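PDB 1KKO: 3-methylaspartate ammonia-lyase from Citrobacter amalonaticus, which catalyses the reversible, magnesium-dependent anti elimination of ammonia from L-threo-3-methylaspartate to give mesaconate, a step in glutamate degradation. Local coordinates for residues A49-L57 with V64-V72; E365-L376 with I397-I406. All coordinates share one frame; numbering follows the deposited sequence.

Contact 1: residues A49-L57 with V64-V72; sequences AGECVSVQL and VAVGDCAAV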
ATOM      1  N   ALA A  49     -14.298   6.448  -6.450  1.00 11.32           N
ATOM      2  CA  ALA A  49     -12.859   6.340  -6.243  1.00 11.25           C
ATOM      3  C   ALA A  49     -12.400   7.283  -5.143  1.00 11.00           C
ATOM      4  O   ALA A  49     -12.767   8.450  -5.114  1.00 11.51           O
ATOM      5  CB  ALA A  49     -12.128   6.681  -7.508  1.00 11.77           C
ATOM      6  N   GLY A  50     -11.575   6.789  -4.231  1.00 10.19           N
ATOM      7  CA  GLY A  50     -11.017   7.647  -3.207  1.00 10.26           C
ATOM      8  C   GLY A  50      -9.984   8.584  -3.809  1.00 10.79           C
ATOM      9  O   GLY A  50      -9.150   8.172  -4.617  1.00 10.72           O
ATOM     10  N   GLU A  51     -10.019   9.837  -3.375  1.00 10.90           N
ATOM     11  CA  GLU A  51      -9.109  10.860  -3.879  1.00 11.38           C
ATOM     12  C   GLU A  51      -8.371  11.545  -2.766  1.00 10.63           C
ATOM     13  O   GLU A  51      -8.814  11.555  -1.614  1.00 11.48           O
ATOM     14  CB  GLU A  51      -9.846  11.911  -4.704  1.00 12.13           C
ATOM     15  CG  GLU A  51     -10.515  11.322  -5.933  1.00 14.38           C
ATOM     16  CD  GLU A  51     -11.084  12.353  -6.880  1.00 16.62           C
ATOM     17  OE1 GLU A  51     -10.631  13.515  -6.874  1.00 18.14           O
ATOM     18  OE2 GLU A  51     -11.971  11.973  -7.669  1.00 20.92           O
ATOM     19  N   CYS A  52      -7.224  12.104  -3.111  1.00 10.63           N
ATOM     20  CA  CYS A  52      -6.461  12.905  -2.180  1.00 10.73           C
ATOM     21  C   CYS A  52      -5.872  14.093  -2.922  1.00 10.29           C
ATOM     22  O   CYS A  52      -5.933  14.185  -4.141  1.00 10.34           O
ATOM     23  CB  CYS A  52      -5.348  12.073  -1.538  1.00 10.66           C
ATOM     24  SG  CYS A  52      -4.161  11.410  -2.736  1.00 12.37           S
ATOM     25  N   VAL A  53      -5.311  15.018  -2.159  1.00 10.24           N
ATOM     26  CA  VAL A  53      -4.520  16.098  -2.724  1.00 10.63           C
ATOM     27  C   VAL A  53      -3.196  16.113  -1.989  1.00 10.12           C
ATOM     28  O   VAL A  53      -3.155  16.291  -0.769  1.00 10.59           O
ATOM     29  CB  VAL A  53      -5.183  17.477  -2.610  1.00 11.15           C
ATOM     30  CG1 VAL A  53      -4.205  18.578  -3.054  1.00 11.47           C
ATOM     31  CG2 VAL A  53      -6.459  17.519  -3.424  1.00 12.07           C
ATOM     32  N   SER A  54      -2.106  15.904  -2.721  1.00 10.08           N
ATOM     33  CA  SER A  54      -0.790  15.966  -2.128  1.00 10.48           C
ATOM     34  C   SER A  54      -0.351  17.414  -2.013  1.00 10.48           C
ATOM     35  O   SER A  54      -0.519  18.198  -2.937  1.00 12.28           O
ATOM     36  CB  SER A  54       0.242  15.217  -2.966  1.00 10.71           C
ATOM     37  OG  SER A  54       0.057  13.811  -2.946  1.00 11.01           O
ATOM     38  N   VAL A  55       0.212  17.727  -0.859  1.00 10.29           N
ATOM     39  CA  VAL A  55       0.790  19.027  -0.569  1.00 10.34           C
ATOM     40  C   VAL A  55       2.302  18.859  -0.547  1.00 10.41           C
ATOM     41  O   VAL A  55       2.812  17.987   0.142  1.00 10.91           O
ATOM     42  CB  VAL A  55       0.344  19.515   0.837  1.00 11.07           C
ATOM     43  CG1 VAL A  55       0.881  20.908   1.126  1.00 11.54           C
ATOM     44  CG2 VAL A  55      -1.176  19.489   0.938  1.00 11.27           C
ATOM     45  N   GLN A  56       3.007  19.658  -1.338  1.00 10.44           N
ATOM     46  CA  GLN A  56       4.457  19.657  -1.317  1.00 10.53           C
ATOM     47  C   GLN A  56       4.906  21.073  -1.017  1.00 11.05           C
ATOM     48  O   GLN A  56       4.449  22.023  -1.653  1.00 11.45           O
ATOM     49  CB  GLN A  56       5.018  19.200  -2.661  1.00 10.58           C
ATOM     50  CG  GLN A  56       4.689  17.756  -2.975  1.00 10.71           C
ATOM     51  CD  GLN A  56       5.301  17.306  -4.277  1.00 10.66           C
ATOM     52  OE1 GLN A  56       6.306  16.597  -4.267  1.00 11.56           O
ATOM     53  NE2 GLN A  56       4.726  17.739  -5.392  1.00 10.68           N
ATOM     54  N   LEU A  57       5.808  21.191  -0.052  1.00 10.75           N
ATOM     55  CA  LEU A  57       6.333  22.490   0.339  1.00 11.21           C
ATOM     56  C   LEU A  57       7.827  22.472   0.096  1.00 11.46           C
ATOM     57  O   LEU A  57       8.565  21.767   0.768  1.00 11.92           O
ATOM     58  CB  LEU A  57       6.057  22.753   1.817  1.00 11.43           C
ATOM     59  CG  LEU A  57       4.608  22.589   2.279  1.00 11.64           C
ATOM     60  CD1 LEU A  57       4.506  22.781   3.776  1.00 11.76           C
ATOM     61  CD2 LEU A  57       3.666  23.548   1.591  1.00 12.18           C
ATOM     62  N   VAL A  64      11.900  19.118   0.325  1.00 12.27           N
ATOM     63  CA  VAL A  64      10.511  19.094  -0.064  1.00 12.03           C
ATOM     64  C   VAL A  64       9.720  18.356   0.985  1.00 11.83           C
ATOM     65  O   VAL A  64       9.838  17.145   1.129  1.00 12.43           O
ATOM     66  CB  VAL A  64      10.302  18.412  -1.425  1.00 12.31           C
ATOM     67  CG1 VAL A  64       8.837  18.478  -1.817  1.00 13.48           C
ATOM     68  CG2 VAL A  64      11.169  19.073  -2.473  1.00 12.81           C
ATOM     69  N   ALA A  65       8.897  19.099   1.717  1.00 11.32           N
ATOM     70  CA  ALA A  65       8.026  18.527   2.746  1.00 11.03           C
ATOM     71  C   ALA A  65       6.733  18.060   2.104  1.00 10.71           C
ATOM     72  O   ALA A  65       6.235  18.706   1.193  1.00 11.51           O
ATOM     73  CB  ALA A  65       7.753  19.557   3.813  1.00 11.47           C
ATOM     74  N   VAL A  66       6.190  16.956   2.605  1.00 10.22           N
ATOM     75  CA  VAL A  66       5.001  16.370   2.017  1.00 10.17           C
ATOM     76  C   VAL A  66       3.912  16.026   3.023  1.00  9.97           C
ATOM     77  O   VAL A  66       4.171  15.709   4.193  1.00 10.02           O
ATOM     78  CB  VAL A  66       5.348  15.089   1.197  1.00 10.24           C
ATOM     79  CG1 VAL A  66       6.348  15.408   0.111  1.00 11.26           C
ATOM     80  CG2 VAL A  66       5.895  13.975   2.085  1.00 11.68           C
ATOM     81  N   GLY A  67       2.683  16.108   2.540  1.00  9.83           N
ATOM     82  CA  GLY A  67       1.520  15.721   3.310  1.00 10.20           C
ATOM     83  C   GLY A  67       0.389  15.450   2.347  1.00 10.46           C
ATOM     84  O   GLY A  67       0.379  15.969   1.236  1.00 12.18           O
ATOM     85  N   ASP A  68      -0.595  14.659   2.766  1.00  9.80           N
ATOM     86  CA  ASP A  68      -1.738  14.357   1.915  1.00  9.92           C
ATOM     87  C   ASP A  68      -3.063  14.695   2.565  1.00  9.62           C
ATOM     88  O   ASP A  68      -3.371  14.240   3.667  1.00  9.80           O
ATOM     89  CB  ASP A  68      -1.767  12.871   1.558  1.00 10.55           C
ATOM     90  CG  ASP A  68      -0.851  12.504   0.420  1.00 11.82           C
ATOM     91  OD1 ASP A  68      -0.487  13.384  -0.371  1.00 16.38           O
ATOM     92  OD2 ASP A  68      -0.473  11.338   0.255  1.00 10.96           O
ATOM     93  N   CYS A  69      -3.840  15.480   1.842  1.00  9.86           N
ATOM     94  CA  CYS A  69      -5.213  15.746   2.204  1.00 10.26           C
ATOM     95  C   CYS A  69      -6.008  14.497   1.856  1.00 10.67           C
ATOM     96  O   CYS A  69      -6.021  14.090   0.693  1.00 11.48           O
ATOM     97  CB  CYS A  69      -5.755  16.928   1.413  1.00 10.42           C
ATOM     98  SG  CYS A  69      -4.808  18.457   1.606  1.00 11.63           S
ATOM     99  N   ALA A  70      -6.691  13.916   2.842  1.00 10.58           N
ATOM    100  CA  ALA A  70      -7.435  12.676   2.650  1.00 11.03           C
ATOM    101  C   ALA A  70      -8.576  12.646   3.643  1.00 10.69           C
ATOM    102  O   ALA A  70      -8.502  13.288   4.697  1.00 11.63           O
ATOM    103  CB  ALA A  70      -6.535  11.469   2.849  1.00 12.32           C
ATOM    104  N   ALA A  71      -9.607  11.883   3.310  1.00 10.50           N
ATOM    105  CA  ALA A  71     -10.809  11.782   4.112  1.00 10.92           C
ATOM    106  C   ALA A  71     -11.227  10.326   4.238  1.00 10.56           C
ATOM    107  O   ALA A  71     -10.846   9.478   3.420  1.00 10.95           O
ATOM    108  CB  ALA A  71     -11.903  12.590   3.497  1.00 11.20           C
ATOM    109  N   VAL A  72     -12.051  10.039   5.239  1.00 10.66           N
ATOM    110  CA  VAL A  72     -12.422   8.659   5.504  1.00 10.95           C
ATOM    111  C   VAL A  72     -13.347   8.060   4.453  1.00 11.05           C
ATOM    112  O   VAL A  72     -14.015   8.764   3.700  1.00 11.67           O
ATOM    113  CB  VAL A  72     -13.050   8.488   6.910  1.00 11.63           C
ATOM    114  CG1 VAL A  72     -12.127   9.052   7.990  1.00 11.81           C
ATOM    115  CG2 VAL A  72     -14.398   9.117   6.983  1.00 12.54           C
TER
HETATM  116  O   HOH W   1      -9.178  10.448   0.910  1.00 12.79           O
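S54 and D68 face each other as a non-hydrogen-bonded antiparallel pair, and the one side-chain hydrogen bond between the strands joins them: S54 OG gives its proton to D68 OD1 at 2.7 Å. The hydroxyl meets the syn side of the carboxylate, 21° out of its plane. It can do so because S54 OG lies beside its own backbone N (chi1 -69°), on the same sheet face as D68. The other carboxylate oxygen, D68 OD2, is bonded to T364 OG1, and S54 OG also pairs with R404 of the second subunit, which makes this buried polar spot part of the dimer interface.

On the reverse face, V55 CG2 packs on C69 SG at 3.8 Å, and the CB atoms of L57 and A65 meet at 4.1 Å. G67, opposite V55, adds no side chain to this layer. Q56 shares the S54 face; its CB and OE1 both touch V64 CG1, while its NE2 binds the backbone O of R404 of the second subunit.

Three hydrogen-bonded pairs, V53 with C69, V55 with G67 and L57 with A65, hold the backbones in register with two bonds each. The straightest is V55 N to G67 O, 2.7 Å long with 173° at the hydrogen. Past C69 the chains part, and a water bridges them, accepting from A71 N and lying 2.8 Å from E51 O as well.

The two strands form a beta hairpin in the three-stranded antiparallel sheet of the enolase-type N-terminal domain, 47-59 in the middle and 64-69 outermost within the chain. Strand 3-18 flanks 49-57 on its other side, helix 128-146 packs against V55, L57 and A65, and helix 365-378 meets V66 and D68.

Contact 2: residues E365-L376 with I397-I406; sequences EISARTCVHVAL and IVFNEMNRTI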
ATOM      1  N   GLU A 365      -0.232   6.628   1.735  1.00  9.47           N
ATOM      2  CA  GLU A 365       1.038   6.191   2.274  1.00  9.64           C
ATOM      3  C   GLU A 365       1.701   7.313   3.062  1.00  9.33           C
ATOM      4  O   GLU A 365       2.325   7.068   4.089  1.00 10.15           O
ATOM      5  CB  GLU A 365       1.941   5.618   1.173  1.00 10.31           C
ATOM      6  CG  GLU A 365       2.893   6.563   0.442  1.00 11.13           C
ATOM      7  CD  GLU A 365       2.259   7.552  -0.521  1.00 11.33           C
ATOM      8  OE1 GLU A 365       1.038   7.800  -0.467  1.00 11.81           O
ATOM      9  OE2 GLU A 365       3.026   8.113  -1.332  1.00 11.82           O
ATOM     10  N   ILE A 366       1.558   8.546   2.591  1.00  9.49           N
ATOM     11  CA  ILE A 366       2.159   9.685   3.275  1.00  9.58           C
ATOM     12  C   ILE A 366       1.421   9.997   4.563  1.00  9.01           C
ATOM     13  O   ILE A 366       2.045  10.263   5.581  1.00  9.72           O
ATOM     14  CB  ILE A 366       2.187  10.925   2.363  1.00  9.77           C
ATOM     15  CG1 ILE A 366       3.178  10.702   1.224  1.00 10.96           C
ATOM     16  CG2 ILE A 366       2.520  12.177   3.168  1.00 10.39           C
ATOM     17  CD1 ILE A 366       3.254  11.808   0.225  1.00 11.44           C
ATOM     18  N   SER A 367       0.098   9.977   4.545  1.00  9.22           N
ATOM     19  CA  SER A 367      -0.637  10.296   5.766  1.00  9.27           C
ATOM     20  C   SER A 367      -0.370   9.225   6.810  1.00  8.95           C
ATOM     21  O   SER A 367      -0.160   9.531   7.985  1.00  9.28           O
ATOM     22  CB  SER A 367      -2.124  10.508   5.490  1.00  9.60           C
ATOM     23  OG  SER A 367      -2.783   9.316   5.086  1.00  9.99           O
ATOM     24  N   ALA A 368      -0.345   7.961   6.401  1.00  9.30           N
ATOM     25  CA  ALA A 368      -0.064   6.880   7.332  1.00  9.54           C
ATOM     26  C   ALA A 368       1.347   6.995   7.896  1.00  9.68           C
ATOM     27  O   ALA A 368       1.549   6.834   9.101  1.00 10.16           O
ATOM     28  CB  ALA A 368      -0.243   5.528   6.671  1.00  9.78           C
ATOM     29  N   ARG A 369       2.325   7.266   7.042  1.00 10.30           N
ATOM     30  CA  ARG A 369       3.700   7.382   7.485  1.00 10.70           C
ATOM     31  C   ARG A 369       3.821   8.522   8.498  1.00 10.42           C
ATOM     32  O   ARG A 369       4.527   8.412   9.504  1.00 11.42           O
ATOM     33  CB  ARG A 369       4.601   7.612   6.273  1.00 11.58           C
ATOM     34  CG  ARG A 369       6.059   7.568   6.559  1.00 12.91           C
ATOM     35  CD  ARG A 369       6.880   7.645   5.315  1.00 11.78           C
ATOM     36  NE  ARG A 369       6.777   8.941   4.655  1.00 11.51           N
ATOM     37  CZ  ARG A 369       6.454   9.135   3.384  1.00 11.79           C
ATOM     38  NH1 ARG A 369       6.129   8.122   2.585  1.00 12.07           N
ATOM     39  NH2 ARG A 369       6.433  10.364   2.919  1.00 12.78           N
ATOM     40  N   THR A 370       3.166   9.637   8.212  1.00 10.27           N
ATOM     41  CA  THR A 370       3.203  10.772   9.118  1.00 10.52           C
ATOM     42  C   THR A 370       2.573  10.419  10.457  1.00 10.37           C
ATOM     43  O   THR A 370       3.072  10.804  11.517  1.00 11.29           O
ATOM     44  CB  THR A 370       2.509  11.969   8.493  1.00 10.69           C
ATOM     45  OG1 THR A 370       3.142  12.297   7.248  1.00 11.66           O
ATOM     46  CG2 THR A 370       2.643  13.215   9.362  1.00 11.35           C
ATOM     47  N   CYS A 371       1.462   9.694  10.418  1.00 10.29           N
ATOM     48  CA  CYS A 371       0.813   9.241  11.637  1.00 10.53           C
ATOM     49  C   CYS A 371       1.726   8.377  12.503  1.00 10.04           C
ATOM     50  O   CYS A 371       1.599   8.389  13.734  1.00 10.80           O
ATOM     51  CB  CYS A 371      -0.476   8.485  11.328  1.00 10.53           C
ATOM     52  SG  CYS A 371      -1.868   9.569  10.861  1.00 11.95           S
ATOM     53  N   VAL A 372       2.618   7.603  11.892  1.00 10.22           N
ATOM     54  CA  VAL A 372       3.555   6.820  12.678  1.00 10.46           C
ATOM     55  C   VAL A 372       4.390   7.716  13.595  1.00 10.35           C
ATOM     56  O   VAL A 372       4.643   7.387  14.760  1.00 10.73           O
ATOM     57  CB  VAL A 372       4.478   5.975  11.773  1.00 10.61           C
ATOM     58  CG1 VAL A 372       5.621   5.356  12.569  1.00 11.61           C
ATOM     59  CG2 VAL A 372       3.672   4.888  11.094  1.00 11.32           C
ATOM     60  N   HIS A 373       4.812   8.864  13.077  1.00 10.35           N
ATOM     61  CA  HIS A 373       5.607   9.789  13.876  1.00 10.68           C
ATOM     62  C   HIS A 373       4.801  10.410  14.999  1.00 11.05           C
ATOM     63  O   HIS A 373       5.298  10.568  16.110  1.00 11.51           O
ATOM     64  CB  HIS A 373       6.231  10.849  12.990  1.00 10.51           C
ATOM     65  CG  HIS A 373       7.314  10.303  12.118  1.00 10.11           C
ATOM     66  ND1 HIS A 373       8.655  10.507  12.374  1.00 11.61           N
ATOM     67  CD2 HIS A 373       7.248   9.504  11.026  1.00 11.25           C
ATOM     68  CE1 HIS A 373       9.364   9.860  11.464  1.00 10.95           C
ATOM     69  NE2 HIS A 373       8.535   9.255  10.629  1.00 11.28           N
ATOM     70  N   VAL A 374       3.558  10.757  14.717  1.00 11.11           N
ATOM     71  CA  VAL A 374       2.680  11.260  15.746  1.00 11.68           C
ATOM     72  C   VAL A 374       2.541  10.236  16.862  1.00 11.13           C
ATOM     73  O   VAL A 374       2.642  10.592  18.034  1.00 11.79           O
ATOM     74  CB  VAL A 374       1.335  11.612  15.142  1.00 11.71           C
ATOM     75  CG1 VAL A 374       0.292  11.860  16.220  1.00 12.55           C
ATOM     76  CG2 VAL A 374       1.488  12.830  14.217  1.00 12.78           C
ATOM     77  N   ALA A 375       2.364   8.965  16.516  1.00 11.16           N
ATOM     78  CA  ALA A 375       2.166   7.916  17.504  1.00 11.37           C
ATOM     79  C   ALA A 375       3.415   7.653  18.319  1.00 11.33           C
ATOM     80  O   ALA A 375       3.356   7.464  19.535  1.00 11.65           O
ATOM     81  CB  ALA A 375       1.700   6.642  16.828  1.00 10.80           C
ATOM     82  N   LEU A 376       4.567   7.620  17.672  1.00 11.62           N
ATOM     83  CA  LEU A 376       5.800   7.337  18.385  1.00 12.33           C
ATOM     84  C   LEU A 376       6.069   8.388  19.440  1.00 12.37           C
ATOM     85  O   LEU A 376       6.660   8.083  20.479  1.00 13.69           O
ATOM     86  CB  LEU A 376       6.974   7.241  17.423  1.00 11.87           C
ATOM     87  CG  LEU A 376       7.059   5.933  16.641  1.00 12.53           C
ATOM     88  CD1 LEU A 376       8.160   6.026  15.605  1.00 12.88           C
ATOM     89  CD2 LEU A 376       7.301   4.750  17.584  1.00 13.18           C
ATOM     90  N   ILE A 397       3.838  -0.233   5.129  1.00  9.79           N
ATOM     91  CA  ILE A 397       3.967   1.207   5.343  1.00 10.11           C
ATOM     92  C   ILE A 397       4.137   1.572   6.825  1.00 10.30           C
ATOM     93  O   ILE A 397       5.049   2.306   7.190  1.00 10.64           O
ATOM     94  CB  ILE A 397       2.736   1.918   4.724  1.00  9.87           C
ATOM     95  CG1 ILE A 397       2.826   1.887   3.187  1.00 10.24           C
ATOM     96  CG2 ILE A 397       2.586   3.351   5.251  1.00 10.64           C
ATOM     97  CD1 ILE A 397       1.513   2.056   2.506  1.00 10.92           C
ATOM     98  N   VAL A 398       3.256   1.067   7.673  1.00 10.01           N
ATOM     99  CA  VAL A 398       3.240   1.472   9.083  1.00  9.87           C
ATOM    100  C   VAL A 398       4.346   0.797   9.899  1.00 10.13           C
ATOM    101  O   VAL A 398       5.128   1.474  10.578  1.00 10.76           O
ATOM    102  CB  VAL A 398       1.863   1.218   9.689  1.00 10.15           C
ATOM    103  CG1 VAL A 398       1.884   1.474  11.170  1.00 10.44           C
ATOM    104  CG2 VAL A 398       0.843   2.121   9.035  1.00 10.68           C
ATOM    105  N   PHE A 399       4.424  -0.524   9.845  1.00 10.17           N
ATOM    106  CA  PHE A 399       5.426  -1.249  10.618  1.00 10.90           C
ATOM    107  C   PHE A 399       6.828  -0.832  10.223  1.00 10.35           C
ATOM    108  O   PHE A 399       7.663  -0.582  11.095  1.00 10.80           O
ATOM    109  CB  PHE A 399       5.228  -2.737  10.382  1.00 11.56           C
ATOM    110  CG  PHE A 399       6.061  -3.659  11.235  1.00 13.71           C
ATOM    111  CD1 PHE A 399       5.719  -3.911  12.550  1.00 15.83           C
ATOM    112  CD2 PHE A 399       7.118  -4.357  10.688  1.00 16.19           C
ATOM    113  CE1 PHE A 399       6.442  -4.799  13.312  1.00 17.13           C
ATOM    114  CE2 PHE A 399       7.843  -5.260  11.463  1.00 17.57           C
ATOM    115  CZ  PHE A 399       7.504  -5.459  12.771  1.00 17.99           C
ATOM    116  N   ASN A 400       7.117  -0.761   8.927  1.00 10.42           N
ATOM    117  CA  ASN A 400       8.492  -0.475   8.537  1.00 10.37           C
ATOM    118  C   ASN A 400       8.885   0.957   8.855  1.00 10.53           C
ATOM    119  O   ASN A 400      10.017   1.207   9.227  1.00 10.61           O
ATOM    120  CB  ASN A 400       8.748  -0.802   7.073  1.00 10.46           C
ATOM    121  CG  ASN A 400       8.505  -2.260   6.732  1.00 10.19           C
ATOM    122  OD1 ASN A 400       8.176  -3.096   7.583  1.00 12.21           O
ATOM    123  ND2 ASN A 400       8.702  -2.576   5.458  1.00 10.90           N
ATOM    124  N   GLU A 401       7.995   1.925   8.658  1.00 10.21           N
ATOM    125  CA  GLU A 401       8.333   3.293   9.033  1.00 10.32           C
ATOM    126  C   GLU A 401       8.577   3.363  10.539  1.00 10.63           C
ATOM    127  O   GLU A 401       9.502   4.037  11.006  1.00 10.90           O
ATOM    128  CB  GLU A 401       7.236   4.286   8.661  1.00 10.40           C
ATOM    129  CG  GLU A 401       7.550   5.721   9.056  1.00 10.45           C
ATOM    130  CD  GLU A 401       8.645   6.372   8.213  1.00 10.33           C
ATOM    131  OE1 GLU A 401       9.114   5.755   7.232  1.00 11.30           O
ATOM    132  OE2 GLU A 401       9.008   7.538   8.477  1.00 11.56           O
HETATM  133  N   MSE A 402       7.759   2.651  11.307  1.00 10.93           N
HETATM  134  CA  MSE A 402       7.907   2.646  12.755  1.00 11.28           C
HETATM  135  C   MSE A 402       9.275   2.126  13.145  1.00 11.45           C
HETATM  136  O   MSE A 402       9.997   2.751  13.940  1.00 11.93           O
HETATM  137  CB  MSE A 402       6.813   1.779  13.359  1.00 11.54           C
HETATM  138  CG  MSE A 402       6.752   1.810  14.863  1.00 13.05           C
HETATM  139 SE   MSE A 402       5.332   0.673  15.551  1.00 19.80          SE
HETATM  140  CE  MSE A 402       6.168  -1.088  15.211  1.00 19.75           C
ATOM    141  N   ASN A 403       9.650   0.984  12.593  1.00 11.60           N
ATOM    142  CA  ASN A 403      10.942   0.403  12.949  1.00 12.66           C
ATOM    143  C   ASN A 403      12.142   1.163  12.398  1.00 12.00           C
ATOM    144  O   ASN A 403      13.173   1.253  13.062  1.00 12.36           O
ATOM    145  CB  ASN A 403      10.965  -1.076  12.628  1.00 13.37           C
ATOM    146  CG  ASN A 403       9.969  -1.849  13.471  1.00 16.05           C
ATOM    147  OD1 ASN A 403       9.829  -1.584  14.661  1.00 18.57           O
ATOM    148  ND2 ASN A 403       9.258  -2.790  12.855  1.00 17.62           N
ATOM    149  N   ARG A 404      12.003   1.746  11.217  1.00 11.37           N
ATOM    150  CA  ARG A 404      13.056   2.591  10.687  1.00 11.14           C
ATOM    151  C   ARG A 404      13.277   3.780  11.611  1.00 11.42           C
ATOM    152  O   ARG A 404      14.407   4.173  11.882  1.00 12.02           O
ATOM    153  CB  ARG A 404      12.700   3.134   9.298  1.00 11.07           C
ATOM    154  CG  ARG A 404      12.968   2.201   8.134  1.00 11.19           C
ATOM    155  CD  ARG A 404      12.871   2.914   6.809  1.00 11.10           C
ATOM    156  NE  ARG A 404      11.514   3.403   6.511  1.00 11.24           N
ATOM    157  CZ  ARG A 404      10.571   2.676   5.908  1.00 11.30           C
ATOM    158  NH1 ARG A 404      10.813   1.425   5.558  1.00 11.46           N
ATOM    159  NH2 ARG A 404       9.389   3.204   5.651  1.00 11.35           N
ATOM    160  N   THR A 405      12.182   4.353  12.077  1.00 11.10           N
ATOM    161  CA  THR A 405      12.242   5.556  12.888  1.00 11.24           C
ATOM    162  C   THR A 405      12.807   5.267  14.271  1.00 11.60           C
ATOM    163  O   THR A 405      13.618   6.044  14.783  1.00 12.63           O
ATOM    164  CB  THR A 405      10.862   6.190  12.978  1.00 11.22           C
ATOM    165  OG1 THR A 405      10.429   6.538  11.655  1.00 11.48           O
ATOM    166  CG2 THR A 405      10.913   7.518  13.741  1.00 12.07           C
ATOM    167  N   ILE A 406      12.397   4.161  14.875  1.00 12.03           N
ATOM    168  CA  ILE A 406      12.960   3.761  16.154  1.00 13.17           C
ATOM    169  C   ILE A 406      14.469   3.595  15.991  1.00 13.35           C
ATOM    170  O   ILE A 406      15.230   4.047  16.849  1.00 14.79           O
ATOM    171  CB  ILE A 406      12.295   2.484  16.648  1.00 13.03           C
ATOM    172  CG1 ILE A 406      10.876   2.812  17.118  1.00 14.21           C
ATOM    173  CG2 ILE A 406      13.110   1.837  17.767  1.00 14.40           C
ATOM    174  CD1 ILE A 406       9.999   1.630  17.372  1.00 14.14           C
TER
HETATM  175  O   HOH W   2       8.688   9.931   6.920  1.00 14.41           O
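The imidazole of H373 meets E401 edge-on: NE2 donates to E401 OE2 at 2.8 Å, with 169° at the hydrogen and the oxygen almost in the ring plane. OE2 receives it on its anti lone pair, and ring and carboxylate planes are turned 48° apart. R369 O also lies in the ring plane at the edge, whereas T405 CG2 touches CE1 of H373 at 3.6 Å. ND1 is bonded to the backbone N of T151, so both ring nitrogens are engaged and the rotation of the ring is fixed.

Across the carboxylate, R369 passes with its aliphatic part, CG lying 3.3 Å from E401 CD. The guanidinium itself runs on past, one face partly over I366 CA, and a water links R369 NE, weakly, to E401 OE2; the charged atoms themselves do not meet. The salt bridge of E401 is made within its own helix, from R404 NH2 to OE1 at 3.0 Å. A bend at chi2 directs the E401 carboxylate between R404 and the histidine.

These helices belong to the TIM-barrel domain of the enolase superfamily: helix 365-378 comes after barrel strand 354-357, and the C-terminal helix is 392-410. Their axes cross at -43° and approach to 8.9 Å, with V372 and L376 filling the join. V372 packs between V398 and M402, CG1 against M402 CA at 3.6 Å and CG2 against V398. L376 likewise divides its methyls: CD1 rests on T405 CG2, while CD2 reaches selenomethionine M402 and I406. Toward the start of helix 365-378, A368 CB sits on I397 CG2 at 3.8 Å, and I397 CD1 touches E365 CB. The E365 carboxylate instead forms a salt bridge with R404 of the second subunit.

How the contacts relate
The two contacts, centred about 16 Å apart, belong to different domains and meet where the start of helix 365-378 packs against strand 64-69. I366 makes two of the touches: its CB lies 3.4 Å from D68 OD2 and its CG2 3.7 Å from G67 CA, while R369 NH2 packs on V66 CG2. Close by, D68 OD2 and E365 OE1 approach to 3.9 Å, like charges that R404 of the second subunit, salt-bridged to E365, probably eases. That arginine thus serves both contacts. Neither holds the magnesium ligands, but the substrate-binding residue T360 lies about 10 Å from C52 of contact 1 and about 9 Å from A368 of contact 2, side chain to side chain.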